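Local atomic coordinates of five-membered-cyclitol-phosphate synthase (PDB entry 6K96), a protein that belongs to the myo-inositol-1-phosphate synthase family and binds nicotinamide-adenine-dinucleotide at a nucleotide-binding domain with a parallel beta-sheet. Residues B[78-83]-B[218-223]. Residues are numbered along the deposited sequence; the frame is centred on the assembly and turned at random.
With NAD (nicotinamide-adenine-dinucleotide), chain G.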
ATOM      1  N   ALA B  78     -15.646 -30.547   2.010  1.00 50.33           N
ATOM      2  CA  ALA B  78     -15.840 -31.054   0.638  1.00 49.52           C
ATOM      3  C   ALA B  78     -15.960 -29.888  -0.339  1.00 48.90           C
ATOM      4  O   ALA B  78     -16.656 -28.882  -0.050  1.00 46.93           O
ATOM      5  CB  ALA B  78     -17.051 -31.954   0.578  1.00 50.41           C
ATOM      6  N   GLU B  79     -15.308 -30.069  -1.479  1.00 49.57           N
ATOM      7  CA  GLU B  79     -15.400 -29.192  -2.666  1.00 50.43           C
ATOM      8  C   GLU B  79     -16.845 -28.743  -2.886  1.00 46.84           C
ATOM      9  O   GLU B  79     -17.745 -29.545  -2.695  1.00 48.41           O
ATOM     10  CB  GLU B  79     -14.924 -29.989  -3.870  1.00 54.00           C
ATOM     11  CG  GLU B  79     -14.493 -29.107  -5.006  1.00 58.62           C
ATOM     12  CD  GLU B  79     -13.058 -28.649  -4.841  1.00 60.94           C
ATOM     13  OE1 GLU B  79     -12.272 -29.406  -4.196  1.00 61.73           O
ATOM     14  OE2 GLU B  79     -12.735 -27.546  -5.353  1.00 61.05           O
ATOM     15  N   PRO B  80     -17.126 -27.479  -3.282  1.00 42.74           N
ATOM     16  CA  PRO B  80     -16.098 -26.451  -3.484  1.00 41.02           C
ATOM     17  C   PRO B  80     -15.825 -25.528  -2.279  1.00 38.40           C
ATOM     18  O   PRO B  80     -15.466 -24.381  -2.518  1.00 38.02           O
ATOM     19  CB  PRO B  80     -16.694 -25.668  -4.674  1.00 41.76           C
ATOM     20  CG  PRO B  80     -18.199 -25.714  -4.437  1.00 41.85           C
ATOM     21  CD  PRO B  80     -18.462 -26.988  -3.647  1.00 42.03           C
ATOM     22  N   ASN B  81     -16.037 -26.023  -1.045  1.00 36.75           N
ATOM     23  CA  ASN B  81     -15.644 -25.357   0.239  1.00 35.60           C
ATOM     24  C   ASN B  81     -14.116 -25.230   0.276  1.00 35.35           C
ATOM     25  O   ASN B  81     -13.426 -26.231  -0.011  1.00 36.60           O
ATOM     26  CB  ASN B  81     -16.092 -26.077   1.516  1.00 34.96           C
ATOM     27  CG  ASN B  81     -17.589 -26.013   1.752  1.00 34.73           C
ATOM     28  OD1 ASN B  81     -18.320 -25.499   0.901  1.00 34.46           O
ATOM     29  ND2 ASN B  81     -18.058 -26.577   2.864  1.00 33.13           N
ATOM     30  N   ASN B  82     -13.621 -24.024   0.536  1.00 33.76           N
ATOM     31  CA  ASN B  82     -12.183 -23.698   0.424  1.00 33.35           C
ATOM     32  C   ASN B  82     -11.821 -22.759   1.583  1.00 31.89           C
ATOM     33  O   ASN B  82     -10.880 -22.029   1.450  1.00 31.32           O
ATOM     34  CB  ASN B  82     -11.870 -23.182  -0.981  1.00 33.45           C
ATOM     35  CG  ASN B  82     -12.573 -21.884  -1.284  1.00 33.56           C
ATOM     36  OD1 ASN B  82     -13.086 -21.246  -0.354  1.00 32.92           O
ATOM     37  ND2 ASN B  82     -12.542 -21.472  -2.558  1.00 34.10           N
ATOM     38  N   TYR B  83     -12.590 -22.766   2.665  1.00 30.87           N
ATOM     39  CA  TYR B  83     -12.070 -22.314   3.970  1.00 31.34           C
ATOM     40  C   TYR B  83     -10.874 -23.209   4.283  1.00 33.26           C
ATOM     41  O   TYR B  83     -10.850 -24.375   3.861  1.00 34.58           O
ATOM     42  CB  TYR B  83     -13.117 -22.406   5.072  1.00 30.19           C
ATOM     43  CG  TYR B  83     -12.749 -21.749   6.379  1.00 29.00           C
ATOM     44  CD1 TYR B  83     -12.837 -20.383   6.521  1.00 28.11           C
ATOM     45  CD2 TYR B  83     -12.364 -22.489   7.491  1.00 28.74           C
ATOM     46  CE1 TYR B  83     -12.501 -19.757   7.711  1.00 27.79           C
ATOM     47  CE2 TYR B  83     -12.087 -21.884   8.704  1.00 28.13           C
ATOM     48  CZ  TYR B  83     -12.125 -20.512   8.807  1.00 27.69           C
ATOM     49  OH  TYR B  83     -11.864 -19.881   9.982  1.00 27.26           O
ATOM     50  N   GLY B 218     -12.599 -15.247  -3.935  1.00 24.79           N
ATOM     51  CA  GLY B 218     -12.379 -16.496  -4.694  1.00 25.18           C
ATOM     52  C   GLY B 218     -13.194 -17.659  -4.198  1.00 25.47           C
ATOM     53  O   GLY B 218     -12.783 -18.748  -4.458  1.00 25.51           O
ATOM     54  N   ASN B 219     -14.320 -17.423  -3.531  1.00 26.33           N
ATOM     55  CA  ASN B 219     -15.234 -18.484  -3.034  1.00 27.62           C
ATOM     56  C   ASN B 219     -16.588 -18.423  -3.745  1.00 29.42           C
ATOM     57  O   ASN B 219     -16.869 -17.493  -4.514  1.00 29.72           O
ATOM     58  CB  ASN B 219     -15.440 -18.433  -1.510  1.00 27.39           C
ATOM     59  CG  ASN B 219     -15.959 -17.125  -0.962  1.00 26.97           C
ATOM     60  OD1 ASN B 219     -16.546 -16.322  -1.684  1.00 26.98           O
ATOM     61  ND2 ASN B 219     -15.678 -16.869   0.299  1.00 26.90           N
ATOM     62  N   GLU B 220     -17.420 -19.421  -3.475  1.00 32.14           N
ATOM     63  CA  GLU B 220     -18.757 -19.557  -4.075  1.00 33.51           C
ATOM     64  C   GLU B 220     -19.558 -18.311  -3.684  1.00 33.29           C
ATOM     65  O   GLU B 220     -20.251 -17.790  -4.595  1.00 35.07           O
ATOM     66  CB  GLU B 220     -19.358 -20.908  -3.699  1.00 35.74           C
ATOM     67  CG  GLU B 220     -19.943 -21.675  -4.890  1.00 38.73           C
ATOM     68  CD  GLU B 220     -19.094 -21.844  -6.158  1.00 41.54           C
ATOM     69  OE1 GLU B 220     -17.872 -22.134  -6.035  1.00 41.91           O
ATOM     70  OE2 GLU B 220     -19.679 -21.686  -7.294  1.00 44.50           O
ATOM     71  N   ASP B 221     -19.452 -17.778  -2.460  1.00 32.62           N
ATOM     72  CA  ASP B 221     -20.274 -16.594  -2.072  1.00 32.54           C
ATOM     73  C   ASP B 221     -19.960 -15.480  -3.075  1.00 32.68           C
ATOM     74  O   ASP B 221     -20.921 -14.918  -3.719  1.00 33.80           O
ATOM     75  CB  ASP B 221     -20.134 -16.148  -0.608  1.00 32.45           C
ATOM     76  CG  ASP B 221     -20.941 -14.916  -0.178  1.00 32.99           C
ATOM     77  OD1 ASP B 221     -22.145 -14.885  -0.505  1.00 36.41           O
ATOM     78  OD2 ASP B 221     -20.390 -13.953   0.467  1.00 32.72           O
ATOM     79  N   PHE B 222     -18.684 -15.193  -3.264  1.00 31.35           N
ATOM     80  CA  PHE B 222     -18.260 -14.043  -4.089  1.00 31.40           C
ATOM     81  C   PHE B 222     -18.678 -14.268  -5.554  1.00 32.85           C
ATOM     82  O   PHE B 222     -19.130 -13.310  -6.191  1.00 32.21           O
ATOM     83  CB  PHE B 222     -16.765 -13.818  -3.868  1.00 30.22           C
ATOM     84  CG  PHE B 222     -16.209 -12.580  -4.498  1.00 28.68           C
ATOM     85  CD1 PHE B 222     -15.803 -12.606  -5.807  1.00 28.92           C
ATOM     86  CD2 PHE B 222     -16.124 -11.409  -3.800  1.00 28.15           C
ATOM     87  CE1 PHE B 222     -15.324 -11.465  -6.435  1.00 28.67           C
ATOM     88  CE2 PHE B 222     -15.597 -10.281  -4.403  1.00 28.29           C
ATOM     89  CZ  PHE B 222     -15.242 -10.304  -5.727  1.00 28.37           C
ATOM     90  N   ARG B 223     -18.472 -15.478  -6.059  1.00 35.44           N
ATOM     91  CA  ARG B 223     -18.908 -15.972  -7.396  1.00 38.93           C
ATOM     92  C   ARG B 223     -20.442 -15.792  -7.581  1.00 39.49           C
ATOM     93  O   ARG B 223     -20.868 -15.282  -8.641  1.00 38.40           O
ATOM     94  CB  ARG B 223     -18.485 -17.436  -7.566  1.00 41.62           C
ATOM     95  CG  ARG B 223     -17.927 -17.743  -8.951  1.00 45.30           C
ATOM     96  CD  ARG B 223     -18.082 -19.153  -9.517  1.00 47.86           C
ATOM     97  NE  ARG B 223     -16.724 -19.632  -9.778  1.00 51.00           N
ATOM     98  CZ  ARG B 223     -15.903 -19.185 -10.749  1.00 55.56           C
ATOM     99  NH1 ARG B 223     -16.299 -18.252 -11.602  1.00 57.92           N
ATOM    100  NH2 ARG B 223     -14.685 -19.685 -10.892  1.00 56.54           N
TER
HETATM  101  PA  NAD G 400     -21.349 -20.972   0.453  1.00 29.78           P
HETATM  102  O1A NAD G 400     -21.567 -20.716  -0.988  1.00 29.76           O
HETATM  103  O2A NAD G 400     -19.964 -21.423   0.830  1.00 30.34           O
HETATM  104  O5B NAD G 400     -22.430 -21.899   1.132  1.00 30.93           O
HETATM  105  C5B NAD G 400     -23.639 -22.083   0.361  1.00 33.59           C
HETATM  106  C4B NAD G 400     -24.128 -23.495   0.546  1.00 35.21           C
HETATM  107  O4B NAD G 400     -25.566 -23.633   0.291  1.00 36.59           O
HETATM  108  C3B NAD G 400     -23.452 -24.491  -0.401  1.00 36.05           C
HETATM  109  O3B NAD G 400     -23.120 -25.659   0.340  1.00 36.05           O
HETATM  110  C2B NAD G 400     -24.570 -24.796  -1.394  1.00 37.11           C
HETATM  111  O2B NAD G 400     -24.170 -25.980  -2.022  1.00 37.92           O
HETATM  112  C1B NAD G 400     -25.742 -24.856  -0.409  1.00 37.63           C
HETATM  113  N9A NAD G 400     -27.085 -24.861  -0.955  1.00 39.08           N
HETATM  114  C8A NAD G 400     -27.439 -24.271  -2.144  1.00 40.23           C
HETATM  115  N7A NAD G 400     -28.730 -24.322  -2.380  1.00 41.35           N
HETATM  116  C5A NAD G 400     -29.271 -24.954  -1.266  1.00 40.54           C
HETATM  117  C6A NAD G 400     -30.599 -25.290  -0.934  1.00 41.38           C
HETATM  118  N6A NAD G 400     -31.633 -24.989  -1.712  1.00 40.98           N
HETATM  119  N1A NAD G 400     -30.822 -25.881   0.272  1.00 42.21           N
HETATM  120  C2A NAD G 400     -29.749 -26.164   1.035  1.00 41.28           C
HETATM  121  N3A NAD G 400     -28.462 -25.909   0.810  1.00 40.11           N
HETATM  122  C4A NAD G 400     -28.272 -25.285  -0.368  1.00 40.05           C
HETATM  123  O3  NAD G 400     -21.652 -19.616   1.219  1.00 28.66           O
HETATM  124  PN  NAD G 400     -20.989 -19.028   2.562  1.00 27.10           P
HETATM  125  O1N NAD G 400     -21.101 -20.068   3.609  1.00 27.10           O
HETATM  126  O2N NAD G 400     -19.690 -18.450   2.089  1.00 27.21           O
HETATM  127  O5D NAD G 400     -22.030 -17.845   2.903  1.00 27.40           O
HETATM  128  C5D NAD G 400     -23.443 -18.230   3.162  1.00 27.59           C
HETATM  129  C4D NAD G 400     -24.311 -17.008   3.107  1.00 27.48           C
HETATM  130  O4D NAD G 400     -23.974 -16.066   4.152  1.00 26.98           O
HETATM  131  C3D NAD G 400     -24.188 -16.248   1.778  1.00 27.60           C
HETATM  132  O3D NAD G 400     -25.473 -15.764   1.450  1.00 28.24           O
HETATM  133  C2D NAD G 400     -23.356 -15.027   2.163  1.00 27.35           C
HETATM  134  O2D NAD G 400     -23.581 -13.845   1.418  1.00 27.16           O
HETATM  135  C1D NAD G 400     -23.870 -14.756   3.576  1.00 27.20           C
HETATM  136  N1N NAD G 400     -22.922 -13.851   4.292  1.00 26.92           N
HETATM  137  C2N NAD G 400     -21.522 -14.171   4.302  1.00 26.96           C
HETATM  138  C3N NAD G 400     -20.579 -13.278   4.782  1.00 26.33           C
HETATM  139  C7N NAD G 400     -19.124 -13.709   4.796  1.00 26.37           C
HETATM  140  O7N NAD G 400     -18.829 -14.862   4.507  1.00 26.14           O
HETATM  141  N7N NAD G 400     -18.203 -12.803   5.114  1.00 26.09           N
HETATM  142  C4N NAD G 400     -21.036 -12.036   5.220  1.00 26.22           C
HETATM  143  C5N NAD G 400     -22.399 -11.807   5.369  1.00 26.46           C
HETATM  144  C6N NAD G 400     -23.319 -12.682   4.824  1.00 26.73           C
HETATM  145  O   HOH W   1     -16.281 -21.961  -1.755  1.00 21.77           O
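Asn82 meets Gly218 and Asn219 just ahead of helix 220-225, with Asn219 as its N-cap. The contact joins the loop between helix 72-75 and strand 98-99, in the Rossmann-fold domain, to the turn that follows strand 207-217. It lies beside the bound nicotinamide-adenine-dinucleotide.

Asn82 points its side chain at the turn. Its ND2 gives a weak hydrogen bond to Gly218 O, 3.3 Å long and bent to 142°. CG lies between the backbone N and the carbonyl carbon (chi1 64°), and ND2 faces Gly218 O. Asn82 OD1 lies 3.8 Å from Asn219 CB. The two asparagine side chains cross at about a right angle, yet their amide planes are only 25° apart.

The amide of Asn219 is held at both ends. OD1 accepts from Phe222 N at 2.9 Å, the capping bond, with the donor tilted somewhat from the carbonyl plane. ND2 is hydrogen-bonded to Asp264. A sodium ion lies near this side chain.

Pro80, which follows a cis peptide bond, turns its ring toward Glu220. The two side chains meet at about a right angle, with Pro80 CG 3.9 Å from Glu220 OE1. The Glu220 chain is bent, and its OE1 lies beside the ring. Between the backbones, one water donates to Pro80 O and accepts from Glu220 N.

The first turn of the helix also meets the dinucleotide. Glu220 CB packs against NAD O1A, and Asp221 OD1 accepts a hydrogen bond of 2.6 Å from NAD O2D.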